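Local coordinates for PixA inclusion body protein (Burkholderia cenocepacia, PDB 4LZK) that is of unknown function but belongs to the PixA family of inclusion body proteins and probably accumulates in bacterial inclusions, at residues Ile20-Val25 against Asp80-Met85; Leu53-Gly58 against Gly70-Lys75; Thr115-Glu120 against Ala145-Ala150; Phe162-Arg167 against Gly176-Val181. All coordinates share one frame; numbering follows the deposited sequence.

Contact 1: residues Ile20-Val25 against Asp80-Met85; sequences IQILAV and DKVSLM
I20 meets the second strand at its start: its backbone N donates to K81 O at 2.9 Å, with an N-H...O angle of 170°, while its CD1 lies 3.9 Å from D80 CB. Both oxygens of the D80 carboxylate are bonded outside the contact, OD2 to N77 ND2 and OD1 to Q18 N, just ahead of strand 19-26. The carbonyl of I20 returns only a weak bond, to S83 N. Two residues on, I22 is gripped more evenly, giving its N to S83 O (2.7 Å) and taking M85 N on its O (3.1 Å). This alternation identifies neighbouring parallel strands in one sheet of the two-sheet fold, their axes 4.7 Å apart and 23° from alignment. With CG1 of I22 anti to the carbonyl carbon (chi1 -59°), its branches divide: CG2 presses on L84 CD1 at 3.5 Å, and CD1 reaches back to V82 CB at 4.0 Å. I20, I22, V82 and L84 share this buried face; the first three pack on L72, L74 and L76 of strand 72-76, and L84 on M55. M85, a selenomethionine, is on the opposite face with L23, whose CD1 is 3.9 Å from M85 CB; the M85 side chain packs on A145 and on A90 of the second subunit.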
loop_
_atom_site.group_PDB
_atom_site.type_symbol
_atom_site.label_atom_id
_atom_site.label_comp_id
_atom_site.label_asym_id
_atom_site.label_seq_id
_atom_site.Cartn_x
_atom_site.Cartn_y
_atom_site.Cartn_z
ATOM N N ILE C 20 -12.665 2.585 18.786
ATOM C CA ILE C 20 -11.540 2.677 17.906
ATOM C C ILE C 20 -10.731 3.916 18.298
ATOM O O ILE C 20 -11.253 4.963 18.489
ATOM C CB ILE C 20 -12.047 2.888 16.494
ATOM C CG1 ILE C 20 -12.955 1.711 16.122
ATOM C CG2 ILE C 20 -10.859 2.967 15.561
ATOM C CD1 ILE C 20 -13.843 2.096 14.937
ATOM N N GLN C 21 -9.458 3.742 18.500
ATOM C CA GLN C 21 -8.617 4.855 18.750
ATOM C C GLN C 21 -7.949 5.309 17.472
ATOM O O GLN C 21 -7.378 4.496 16.713
ATOM C CB GLN C 21 -7.532 4.427 19.762
ATOM C CG GLN C 21 -7.988 3.927 21.127
ATOM C CD GLN C 21 -6.858 3.101 21.787
ATOM O OE1 GLN C 21 -6.440 2.034 21.255
ATOM N NE2 GLN C 21 -6.410 3.536 22.910
ATOM N N ILE C 22 -7.916 6.634 17.258
ATOM C CA ILE C 22 -7.369 7.123 16.054
ATOM C C ILE C 22 -6.276 8.127 16.431
ATOM O O ILE C 22 -6.533 8.931 17.266
ATOM C CB ILE C 22 -8.432 7.804 15.119
ATOM C CG1 ILE C 22 -9.577 6.868 14.710
ATOM C CG2 ILE C 22 -7.758 8.408 13.912
ATOM C CD1 ILE C 22 -10.742 7.650 14.086
ATOM N N LEU C 23 -5.095 8.051 15.802
ATOM C CA LEU C 23 -4.008 8.986 16.016
ATOM C C LEU C 23 -3.636 9.679 14.725
ATOM O O LEU C 23 -3.237 9.039 13.695
ATOM C CB LEU C 23 -2.794 8.310 16.696
ATOM C CG LEU C 23 -1.687 9.266 17.170
ATOM C CD1 LEU C 23 -2.196 10.134 18.320
ATOM C CD2 LEU C 23 -0.462 8.449 17.541
ATOM N N ALA C 24 -3.680 10.999 14.741
ATOM C CA ALA C 24 -3.178 11.763 13.644
ATOM C C ALA C 24 -1.783 12.227 14.004
ATOM O O ALA C 24 -1.595 12.800 15.032
ATOM C CB ALA C 24 -4.076 12.977 13.254
ATOM N N VAL C 25 -0.839 11.922 13.116
ATOM C CA VAL C 25 0.569 12.269 13.288
ATOM C C VAL C 25 0.983 13.259 12.213
ATOM O O VAL C 25 1.025 12.908 11.051
ATOM C CB VAL C 25 1.451 11.020 13.267
ATOM C CG1 VAL C 25 2.962 11.384 13.379
ATOM C CG2 VAL C 25 1.000 10.063 14.374
ATOM N N ASP C 80 -20.012 2.067 16.336
ATOM C CA ASP C 80 -18.638 2.127 16.786
ATOM C C ASP C 80 -18.346 3.529 17.287
ATOM O O ASP C 80 -18.727 4.530 16.648
ATOM C CB ASP C 80 -17.673 1.753 15.659
ATOM C CG ASP C 80 -17.769 0.216 15.267
ATOM O OD1 ASP C 80 -18.527 -0.532 15.992
ATOM O OD2 ASP C 80 -17.144 -0.200 14.235
ATOM N N LYS C 81 -17.670 3.576 18.434
ATOM C CA LYS C 81 -17.150 4.784 18.992
ATOM C C LYS C 81 -15.760 5.105 18.413
ATOM O O LYS C 81 -15.012 4.200 18.067
ATOM C CB LYS C 81 -17.016 4.615 20.507
ATOM C CG LYS C 81 -18.323 4.068 21.092
ATOM C CD LYS C 81 -18.505 4.300 22.599
ATOM C CE LYS C 81 -18.111 3.083 23.469
ATOM N NZ LYS C 81 -17.838 3.508 24.884
ATOM N N VAL C 82 -15.423 6.383 18.306
ATOM C CA VAL C 82 -14.063 6.748 17.816
ATOM C C VAL C 82 -13.480 7.779 18.767
ATOM O O VAL C 82 -14.250 8.433 19.501
ATOM C CB VAL C 82 -14.021 7.256 16.396
ATOM C CG1 VAL C 82 -14.452 6.186 15.410
ATOM C CG2 VAL C 82 -14.868 8.527 16.241
ATOM N N SER C 83 -12.172 7.793 18.898
ATOM C CA SER C 83 -11.526 8.744 19.786
ATOM C C SER C 83 -10.282 9.170 19.047
ATOM O O SER C 83 -9.442 8.318 18.716
ATOM C CB SER C 83 -11.174 8.111 21.129
ATOM O OG SER C 83 -10.461 9.090 21.953
ATOM N N LEU C 84 -10.188 10.479 18.769
ATOM C CA LEU C 84 -9.193 11.054 17.888
ATOM C C LEU C 84 -8.241 11.921 18.711
ATOM O O LEU C 84 -8.699 12.761 19.505
ATOM C CB LEU C 84 -9.817 11.890 16.773
ATOM C CG LEU C 84 -8.875 12.714 15.919
ATOM C CD1 LEU C 84 -8.034 11.754 15.015
ATOM C CD2 LEU C 84 -9.599 13.722 15.068
HETATM N N MSE C 85 -6.960 11.708 18.494
HETATM C CA MSE C 85 -5.882 12.536 19.073
HETATM C C MSE C 85 -4.898 12.893 18.031
HETATM O O MSE C 85 -4.829 12.239 16.995
HETATM C CB MSE C 85 -5.172 11.788 20.229
HETATM C CG MSE C 85 -6.134 11.277 21.240
HETATM SE SE MSE C 85 -5.288 10.418 22.819
HETATM C CE MSE C 85 -4.428 12.016 23.528
#

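Contact 2: residues Leu53-Gly58 against Gly70-Lys75; sequences LFMLNG and GNLGLK
The carboxamide of N57 takes L74 CD1 over one face, 3.9 Å from N57 CG, while L72 CD1 comes up to its oxygen, 3.3 Å from N57 OD1. This is packing between the two layers of a beta sandwich, consistent with the cupredoxin-like clan of the family: strand 53-57 is in one sheet and strand 72-76 in the other, the short axes are 7.9 Å apart at 20°, and no direct hydrogen bond crosses. Two polar bonds fix the rotation of the amide, OD1 to S65 and ND2 to G58 O, the latter at 3.0 Å with the donor 49° above the G58 carbonyl plane. M55, a selenomethionine, fills the middle. Its side chain crosses that of L72 at roughly a right angle, SE resting 3.9 Å from L72 CB and CE beside L72 CD2. A bend at chi3 (82°) brings the terminal methyl round to that leucine, while SE itself presses tightly on G70 O at 3.1 Å. W180 and W182 close over the same selenomethionine. Where the two segments converge, near L53 and G70, a water bridges the two backbones: it donates to L53 O at 2.7 Å and accepts from G70 N at 3.1 Å.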
loop_
_atom_site.group_PDB
_atom_site.type_symbol
_atom_site.label_atom_id
_atom_site.label_comp_id
_atom_site.label_asym_id
_atom_site.label_seq_id
_atom_site.Cartn_x
_atom_site.Cartn_y
_atom_site.Cartn_z
ATOM N N LEU C 53 0.421 14.643 6.645
ATOM C CA LEU C 53 0.233 13.970 7.876
ATOM C C LEU C 53 -0.051 12.514 7.630
ATOM O O LEU C 53 -0.166 12.097 6.488
ATOM C CB LEU C 53 -0.889 14.641 8.693
ATOM C CG LEU C 53 -2.286 14.522 8.037
ATOM C CD1 LEU C 53 -3.256 13.980 9.071
ATOM C CD2 LEU C 53 -2.712 15.883 7.579
ATOM N N PHE C 54 -0.172 11.735 8.685
ATOM C CA PHE C 54 -0.467 10.306 8.602
ATOM C C PHE C 54 -1.597 10.025 9.631
ATOM O O PHE C 54 -1.627 10.648 10.695
ATOM C CB PHE C 54 0.762 9.550 8.998
ATOM C CG PHE C 54 1.996 9.943 8.254
ATOM C CD1 PHE C 54 2.238 9.450 6.988
ATOM C CD2 PHE C 54 2.933 10.784 8.813
ATOM C CE1 PHE C 54 3.404 9.786 6.285
ATOM C CE2 PHE C 54 4.116 11.129 8.111
ATOM C CZ PHE C 54 4.340 10.617 6.854
HETATM N N MSE C 55 -2.488 9.124 9.349
HETATM C CA MSE C 55 -3.567 8.786 10.335
HETATM C C MSE C 55 -3.528 7.273 10.536
HETATM O O MSE C 55 -3.370 6.548 9.595
HETATM C CB MSE C 55 -4.922 9.203 9.843
HETATM C CG MSE C 55 -5.158 10.712 9.976
HETATM SE SE MSE C 55 -6.960 11.294 9.447
HETATM C CE MSE C 55 -7.821 10.872 11.094
ATOM N N LEU C 56 -3.598 6.846 11.773
ATOM C CA LEU C 56 -3.550 5.441 12.158
ATOM C C LEU C 56 -4.759 5.138 13.022
ATOM O O LEU C 56 -5.261 6.058 13.748
ATOM C CB LEU C 56 -2.326 5.261 12.993
ATOM C CG LEU C 56 -1.006 5.654 12.273
ATOM C CD1 LEU C 56 0.076 5.495 13.273
ATOM C CD2 LEU C 56 -0.688 4.894 11.011
ATOM N N ASN C 57 -5.209 3.901 13.013
ATOM C CA ASN C 57 -6.288 3.497 13.872
ATOM C C ASN C 57 -6.086 2.041 14.320
ATOM O O ASN C 57 -5.428 1.241 13.660
ATOM C CB ASN C 57 -7.675 3.675 13.190
ATOM C CG ASN C 57 -7.826 2.790 12.007
ATOM O OD1 ASN C 57 -7.386 3.146 10.936
ATOM N ND2 ASN C 57 -8.298 1.533 12.229
ATOM N N GLY C 58 -6.573 1.716 15.484
ATOM C CA GLY C 58 -6.447 0.345 15.976
ATOM C C GLY C 58 -7.397 -0.593 15.268
ATOM O O GLY C 58 -8.395 -0.203 14.672
ATOM N N GLY C 70 -2.936 10.236 5.279
ATOM C CA GLY C 70 -3.507 11.301 6.058
ATOM C C GLY C 70 -5.030 11.444 5.882
ATOM O O GLY C 70 -5.746 12.081 6.680
ATOM N N ASN C 71 -5.525 10.836 4.803
ATOM C CA ASN C 71 -6.927 10.742 4.510
ATOM C C ASN C 71 -7.712 9.620 5.238
ATOM O O ASN C 71 -8.977 9.634 5.284
ATOM C CB ASN C 71 -7.047 10.545 2.980
ATOM C CG ASN C 71 -8.428 10.670 2.500
ATOM O OD1 ASN C 71 -8.943 11.786 2.329
ATOM N ND2 ASN C 71 -9.069 9.506 2.265
ATOM N N LEU C 72 -6.983 8.705 5.829
ATOM C CA LEU C 72 -7.459 7.534 6.550
ATOM C C LEU C 72 -8.335 6.557 5.756
ATOM O O LEU C 72 -8.005 5.368 5.691
ATOM C CB LEU C 72 -8.055 7.865 7.922
ATOM C CG LEU C 72 -8.166 6.628 8.861
ATOM C CD1 LEU C 72 -6.903 5.827 9.046
ATOM C CD2 LEU C 72 -8.758 6.985 10.214
ATOM N N GLY C 73 -9.425 7.026 5.152
ATOM C CA GLY C 73 -10.318 6.084 4.423
ATOM C C GLY C 73 -10.921 5.090 5.399
ATOM O O GLY C 73 -10.974 3.864 5.150
ATOM N N LEU C 74 -11.366 5.572 6.557
ATOM C CA LEU C 74 -11.820 4.689 7.631
ATOM C C LEU C 74 -13.170 4.088 7.255
ATOM O O LEU C 74 -14.048 4.774 6.732
ATOM C CB LEU C 74 -12.002 5.480 8.910
ATOM C CG LEU C 74 -12.374 4.749 10.156
ATOM C CD1 LEU C 74 -11.339 3.743 10.657
ATOM C CD2 LEU C 74 -12.719 5.768 11.272
ATOM N N LYS C 75 -13.317 2.813 7.496
ATOM C CA LYS C 75 -14.625 2.171 7.289
ATOM C C LYS C 75 -14.962 1.449 8.519
ATOM O O LYS C 75 -14.197 0.627 8.962
ATOM C CB LYS C 75 -14.600 1.200 6.138
ATOM C CG LYS C 75 -14.480 1.893 4.819
ATOM C CD LYS C 75 -13.903 0.967 3.824
ATOM C CE LYS C 75 -14.305 1.306 2.410
ATOM N NZ LYS C 75 -15.576 0.567 2.104
HETATM O O HOH W 1 -0.405 11.242 3.906
#

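Contact 3: residues Thr115-Glu120 against Ala145-Ala150; sequences TAVTIE and AFESVA
T115 pairs with E147 through both backbone bonds, its N giving to E147 O at 2.9 Å and its O receiving E147 N at 2.8 Å, which defines a hydrogen-bonded antiparallel pair. A water repeats part of this link, accepting from T115 OG1 at 2.6 Å and donating to E147 O, so the E147 carbonyl holds two donors. At A116 the pairing is non-hydrogen-bonded, opposite F146; the A116 methyl approaches the aromatic ring obliquely, CB standing 3.8 Å from F146 CE2, while Q144 and F114 pack beside this pair. V117 restores the hydrogen-bonded pattern with A145: V117 N reaches A145 O at 2.8 Å, and V117 O accepts A145 N at 2.9 Å. On the T115 and V117 face, E147 runs extended beyond CG and crosses V117, putting OE1 3.7 Å from V117 CG2. I119, whose backbone bonds on to F143 of the same neighbouring strand, brings CD1 within 4.2 Å of A145 CB. Strand 115-120 is the outermost in its sheet within this chain, and the 133° between the short axes shows strong twisting away from strand 142-149. Near its end E120 O accepts R167 NH2 of the second subunit. The four straight backbone bonds therefore carry this edge pairing, whereas the carboxylate of E147 meets V117 CG2 only by van der Waals contact and, since E147 is exposed, could remain hydrated.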
loop_
_atom_site.group_PDB
_atom_site.type_symbol
_atom_site.label_atom_id
_atom_site.label_comp_id
_atom_site.label_asym_id
_atom_site.label_seq_id
_atom_site.Cartn_x
_atom_site.Cartn_y
_atom_site.Cartn_z
ATOM N N THR C 115 -16.814 15.405 20.852
ATOM C CA THR C 115 -16.723 16.006 22.180
ATOM C C THR C 115 -15.252 15.933 22.632
ATOM O O THR C 115 -14.640 14.886 22.596
ATOM C CB THR C 115 -17.593 15.253 23.164
ATOM O OG1 THR C 115 -18.952 15.218 22.704
ATOM C CG2 THR C 115 -17.483 15.853 24.541
ATOM N N ALA C 116 -14.734 17.061 23.055
ATOM C CA ALA C 116 -13.411 17.159 23.629
ATOM C C ALA C 116 -13.427 16.631 25.020
ATOM O O ALA C 116 -14.277 17.031 25.830
ATOM C CB ALA C 116 -12.926 18.593 23.638
ATOM N N VAL C 117 -12.513 15.751 25.338
ATOM C CA VAL C 117 -12.403 15.187 26.670
ATOM C C VAL C 117 -10.962 15.306 27.168
ATOM O O VAL C 117 -10.010 14.956 26.479
ATOM C CB VAL C 117 -12.797 13.716 26.605
ATOM C CG1 VAL C 117 -12.478 12.990 27.897
ATOM C CG2 VAL C 117 -14.265 13.568 26.212
ATOM N N THR C 118 -10.828 15.698 28.417
ATOM C CA THR C 118 -9.523 15.896 29.038
ATOM C C THR C 118 -9.047 14.626 29.696
ATOM O O THR C 118 -9.789 13.939 30.372
ATOM C CB THR C 118 -9.599 17.037 30.036
ATOM O OG1 THR C 118 -9.888 18.253 29.337
ATOM C CG2 THR C 118 -8.239 17.229 30.717
ATOM N N ILE C 119 -7.802 14.259 29.462
ATOM C CA ILE C 119 -7.264 13.079 30.085
ATOM C C ILE C 119 -6.059 13.503 30.923
ATOM O O ILE C 119 -5.173 14.179 30.461
ATOM C CB ILE C 119 -6.863 12.049 29.069
ATOM C CG1 ILE C 119 -8.079 11.692 28.179
ATOM C CG2 ILE C 119 -6.275 10.849 29.775
ATOM C CD1 ILE C 119 -7.721 10.714 27.080
ATOM N N GLU C 120 -6.048 13.080 32.162
ATOM C CA GLU C 120 -4.841 13.335 32.975
ATOM C C GLU C 120 -3.981 12.087 32.917
ATOM O O GLU C 120 -4.434 11.052 33.244
ATOM C CB GLU C 120 -5.231 13.656 34.390
ATOM N N ALA C 145 -8.663 14.372 23.929
ATOM C CA ALA C 145 -9.084 13.491 22.818
ATOM C C ALA C 145 -10.443 13.988 22.358
ATOM O O ALA C 145 -11.123 14.704 23.107
ATOM C CB ALA C 145 -9.165 12.061 23.325
ATOM N N PHE C 146 -10.855 13.669 21.146
ATOM C CA PHE C 146 -12.102 14.153 20.561
ATOM C C PHE C 146 -12.932 12.912 20.277
ATOM O O PHE C 146 -12.504 12.052 19.488
ATOM C CB PHE C 146 -11.771 14.985 19.350
ATOM C CG PHE C 146 -11.166 16.340 19.722
ATOM C CD1 PHE C 146 -9.795 16.425 20.028
ATOM C CD2 PHE C 146 -11.910 17.459 19.792
ATOM C CE1 PHE C 146 -9.232 17.639 20.418
ATOM C CE2 PHE C 146 -11.342 18.702 20.144
ATOM C CZ PHE C 146 -9.984 18.757 20.484
ATOM N N GLU C 147 -14.010 12.704 21.004
ATOM C CA GLU C 147 -14.735 11.422 20.913
ATOM C C GLU C 147 -16.033 11.593 20.096
ATOM O O GLU C 147 -16.720 12.628 20.187
ATOM C CB GLU C 147 -15.094 10.917 22.293
ATOM C CG GLU C 147 -13.872 10.622 23.178
ATOM C CD GLU C 147 -14.251 10.093 24.604
ATOM O OE1 GLU C 147 -15.412 10.204 25.052
ATOM O OE2 GLU C 147 -13.354 9.593 25.315
ATOM N N SER C 148 -16.407 10.589 19.356
ATOM C CA SER C 148 -17.704 10.551 18.732
ATOM C C SER C 148 -18.176 9.119 18.590
ATOM O O SER C 148 -17.592 8.207 19.120
ATOM C CB SER C 148 -17.606 11.260 17.394
ATOM O OG SER C 148 -18.868 11.326 16.734
ATOM N N VAL C 149 -19.271 8.915 17.839
ATOM C CA VAL C 149 -19.786 7.592 17.585
ATOM C C VAL C 149 -20.354 7.661 16.151
ATOM O O VAL C 149 -20.832 8.712 15.716
ATOM C CB VAL C 149 -20.881 7.177 18.632
ATOM C CG1 VAL C 149 -22.174 8.012 18.479
ATOM C CG2 VAL C 149 -21.205 5.688 18.533
ATOM N N ALA C 150 -20.238 6.575 15.416
ATOM C CA ALA C 150 -20.894 6.484 14.117
ATOM C C ALA C 150 -22.384 6.256 14.353
ATOM O O ALA C 150 -22.732 5.297 15.039
ATOM C CB ALA C 150 -20.315 5.327 13.296
HETATM O O HOH W 2 -19.593 13.339 20.960
#

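Contact 4: residues Phe162-Arg167 against Gly176-Val181; sequences FALYTR and GYFFWV
F162 and W180 both carry CG between the backbone N and the carbonyl carbon, with chi1 of 70° and 81°, and these torsions swing the two rings together on one side of their strands. F162 CD1 meets the edge of the indole near its plane, 3.7 Å from W180 CZ3. The F162 ring also receives F178 CB over one face, offset toward the rim: a CH-pi contact 4.0 Å from the ring centroid. The F178 ring itself is slid aside; its plane is 28° from that of F162, but the two barely overlap. At the edge of the F178 ring, near its plane, stands L164 CB, 3.7 Å from F178 CE2. Helix 28-34 covers this group through I31, which touches both L164 and F178. On the other face of the hairpin A163 CB packs obliquely against the Y177 ring, 3.7 Å from Y177 CE1.

The strands belong to the beta hairpin 154-167/172-186 and pair antiparallel. F162 and F178 exchange two bonds, F162 N to F178 O at 2.8 Å and F178 N to F162 O at 2.9 Å. L164 N gives a nearly straight bond to G176 O, also 2.9 Å, whereas the return from G176 N to L164 O is weak at 3.4 Å. The hairpin thus satisfies its polar backbone at F162 and F178 within the pairing, and the buried side chains that project from it form an aromatic cluster of F162, F178 and W180, held by dispersion and CH-pi contact without a face-to-face stack.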
loop_
_atom_site.group_PDB
_atom_site.type_symbol
_atom_site.label_atom_id
_atom_site.label_comp_id
_atom_site.label_asym_id
_atom_site.label_seq_id
_atom_site.Cartn_x
_atom_site.Cartn_y
_atom_site.Cartn_z
ATOM N N PHE C 162 -6.267 22.188 13.874
ATOM C CA PHE C 162 -5.280 22.073 14.914
ATOM C C PHE C 162 -4.400 23.293 14.968
ATOM O O PHE C 162 -4.210 24.020 14.003
ATOM C CB PHE C 162 -4.427 20.820 14.736
ATOM C CG PHE C 162 -3.471 20.852 13.553
ATOM C CD1 PHE C 162 -3.873 20.407 12.277
ATOM C CD2 PHE C 162 -2.135 21.208 13.707
ATOM C CE1 PHE C 162 -3.003 20.395 11.237
ATOM C CE2 PHE C 162 -1.276 21.202 12.620
ATOM C CZ PHE C 162 -1.701 20.782 11.409
ATOM N N ALA C 163 -3.867 23.533 16.159
ATOM C CA ALA C 163 -2.896 24.633 16.339
ATOM C C ALA C 163 -1.522 24.039 16.290
ATOM O O ALA C 163 -1.257 22.986 16.897
ATOM C CB ALA C 163 -3.111 25.322 17.681
ATOM N N LEU C 164 -0.634 24.669 15.531
ATOM C CA LEU C 164 0.748 24.280 15.495
ATOM C C LEU C 164 1.572 25.278 16.370
ATOM O O LEU C 164 1.629 26.503 16.092
ATOM C CB LEU C 164 1.197 24.262 14.054
ATOM C CG LEU C 164 2.399 23.449 13.711
ATOM C CD1 LEU C 164 2.621 23.428 12.247
ATOM C CD2 LEU C 164 3.637 23.953 14.371
ATOM N N TYR C 165 2.199 24.756 17.411
ATOM C CA TYR C 165 3.030 25.623 18.290
ATOM C C TYR C 165 4.474 25.293 18.054
ATOM O O TYR C 165 4.804 24.119 17.776
ATOM C CB TYR C 165 2.683 25.441 19.763
ATOM C CG TYR C 165 1.387 25.977 20.145
ATOM C CD1 TYR C 165 1.214 27.314 20.501
ATOM C CD2 TYR C 165 0.273 25.156 20.127
ATOM C CE1 TYR C 165 -0.026 27.796 20.841
ATOM C CE2 TYR C 165 -0.932 25.615 20.470
ATOM C CZ TYR C 165 -1.096 26.944 20.791
ATOM O OH TYR C 165 -2.361 27.351 21.092
ATOM N N THR C 166 5.369 26.298 18.074
ATOM C CA THR C 166 6.753 25.913 18.005
ATOM C C THR C 166 7.402 26.070 19.373
ATOM O O THR C 166 6.933 26.822 20.203
ATOM C CB THR C 166 7.613 26.705 16.975
ATOM O OG1 THR C 166 7.360 28.115 17.095
ATOM C CG2 THR C 166 7.350 26.210 15.572
ATOM N N ARG C 167 8.473 25.329 19.562
ATOM C CA ARG C 167 9.270 25.352 20.816
ATOM C C ARG C 167 10.377 26.307 20.592
ATOM O O ARG C 167 11.198 26.089 19.697
ATOM C CB ARG C 167 9.943 23.988 21.100
ATOM C CG ARG C 167 10.757 23.992 22.395
ATOM C CD ARG C 167 11.806 22.898 22.478
ATOM N NE ARG C 167 12.383 22.803 23.828
ATOM C CZ ARG C 167 11.963 21.967 24.782
ATOM N NH1 ARG C 167 10.983 21.094 24.515
ATOM N NH2 ARG C 167 12.552 21.960 25.990
ATOM N N GLY C 176 0.699 28.720 13.712
ATOM C CA GLY C 176 -0.530 28.924 12.968
ATOM C C GLY C 176 -1.660 27.928 13.252
ATOM O O GLY C 176 -1.475 26.969 14.009
ATOM N N TYR C 177 -2.828 28.210 12.674
ATOM C CA TYR C 177 -3.960 27.314 12.774
ATOM C C TYR C 177 -4.231 26.682 11.416
ATOM O O TYR C 177 -4.253 27.358 10.405
ATOM C CB TYR C 177 -5.208 27.969 13.292
ATOM C CG TYR C 177 -5.065 28.621 14.633
ATOM C CD1 TYR C 177 -5.216 27.870 15.809
ATOM C CD2 TYR C 177 -4.786 30.009 14.738
ATOM C CE1 TYR C 177 -5.079 28.449 17.072
ATOM C CE2 TYR C 177 -4.665 30.608 15.984
ATOM C CZ TYR C 177 -4.836 29.855 17.139
ATOM O OH TYR C 177 -4.774 30.447 18.376
ATOM N N PHE C 178 -4.421 25.371 11.400
ATOM C CA PHE C 178 -4.470 24.624 10.187
ATOM C C PHE C 178 -5.575 23.575 10.261
ATOM O O PHE C 178 -6.054 23.298 11.325
ATOM C CB PHE C 178 -3.155 23.840 9.975
ATOM C CG PHE C 178 -1.942 24.682 9.845
ATOM C CD1 PHE C 178 -1.543 25.149 8.651
ATOM C CD2 PHE C 178 -1.170 24.968 10.953
ATOM C CE1 PHE C 178 -0.354 25.916 8.494
ATOM C CE2 PHE C 178 -0.005 25.718 10.831
ATOM C CZ PHE C 178 0.415 26.199 9.597
ATOM N N PHE C 179 -6.075 23.099 9.079
ATOM C CA PHE C 179 -6.943 21.978 9.042
ATOM C C PHE C 179 -6.711 21.070 7.865
ATOM O O PHE C 179 -6.220 21.514 6.802
ATOM C CB PHE C 179 -8.397 22.421 9.044
ATOM C CG PHE C 179 -8.908 22.872 7.697
ATOM C CD1 PHE C 179 -8.708 24.159 7.281
ATOM C CD2 PHE C 179 -9.695 22.025 6.901
ATOM C CE1 PHE C 179 -9.202 24.599 6.031
ATOM C CE2 PHE C 179 -10.154 22.459 5.658
ATOM C CZ PHE C 179 -9.931 23.776 5.247
ATOM N N TRP C 180 -7.055 19.802 8.042
ATOM C CA TRP C 180 -6.998 18.845 6.948
ATOM C C TRP C 180 -8.333 18.097 6.890
ATOM O O TRP C 180 -9.144 18.126 7.867
ATOM C CB TRP C 180 -5.895 17.864 7.125
ATOM C CG TRP C 180 -6.156 16.692 8.067
ATOM C CD1 TRP C 180 -6.615 15.457 7.694
ATOM C CD2 TRP C 180 -5.959 16.623 9.475
ATOM N NE1 TRP C 180 -6.688 14.653 8.745
ATOM C CE2 TRP C 180 -6.363 15.324 9.887
ATOM C CE3 TRP C 180 -5.501 17.511 10.439
ATOM C CZ2 TRP C 180 -6.298 14.895 11.225
ATOM C CZ3 TRP C 180 -5.446 17.096 11.757
ATOM C CH2 TRP C 180 -5.849 15.805 12.154
ATOM N N VAL C 181 -8.595 17.455 5.765
ATOM C CA VAL C 181 -9.812 16.737 5.596
ATOM C C VAL C 181 -9.483 15.297 5.448
ATOM O O VAL C 181 -8.527 14.940 4.726
ATOM C CB VAL C 181 -10.538 17.251 4.351
ATOM C CG1 VAL C 181 -11.784 16.492 4.037
ATOM C CG2 VAL C 181 -10.819 18.733 4.490
#

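Overall arrangement
Contacts 1 and 3 lie in a single mixed sheet, ordered 53-57, 19-26, 81-88, 142-149, 115-120, their centres 9 Å apart. Contact 2 joins strand 53-57, outermost in that sheet within the chain, to strand 72-76 of the other, its centre also 9 Å from that of contact 1; its sequence falls between the two segments of contact 1. Contact 4, the hairpin of the second sheet, comes last in the chain, about 18 Å from contacts 1 and 2 between centres. W180 reaches from it to A24, L53, M55 and G70, tying the second sheet onto the first, so the contacts together hold the two layers of the probable sandwich face to face. E120 and R167 join neighbouring subunits.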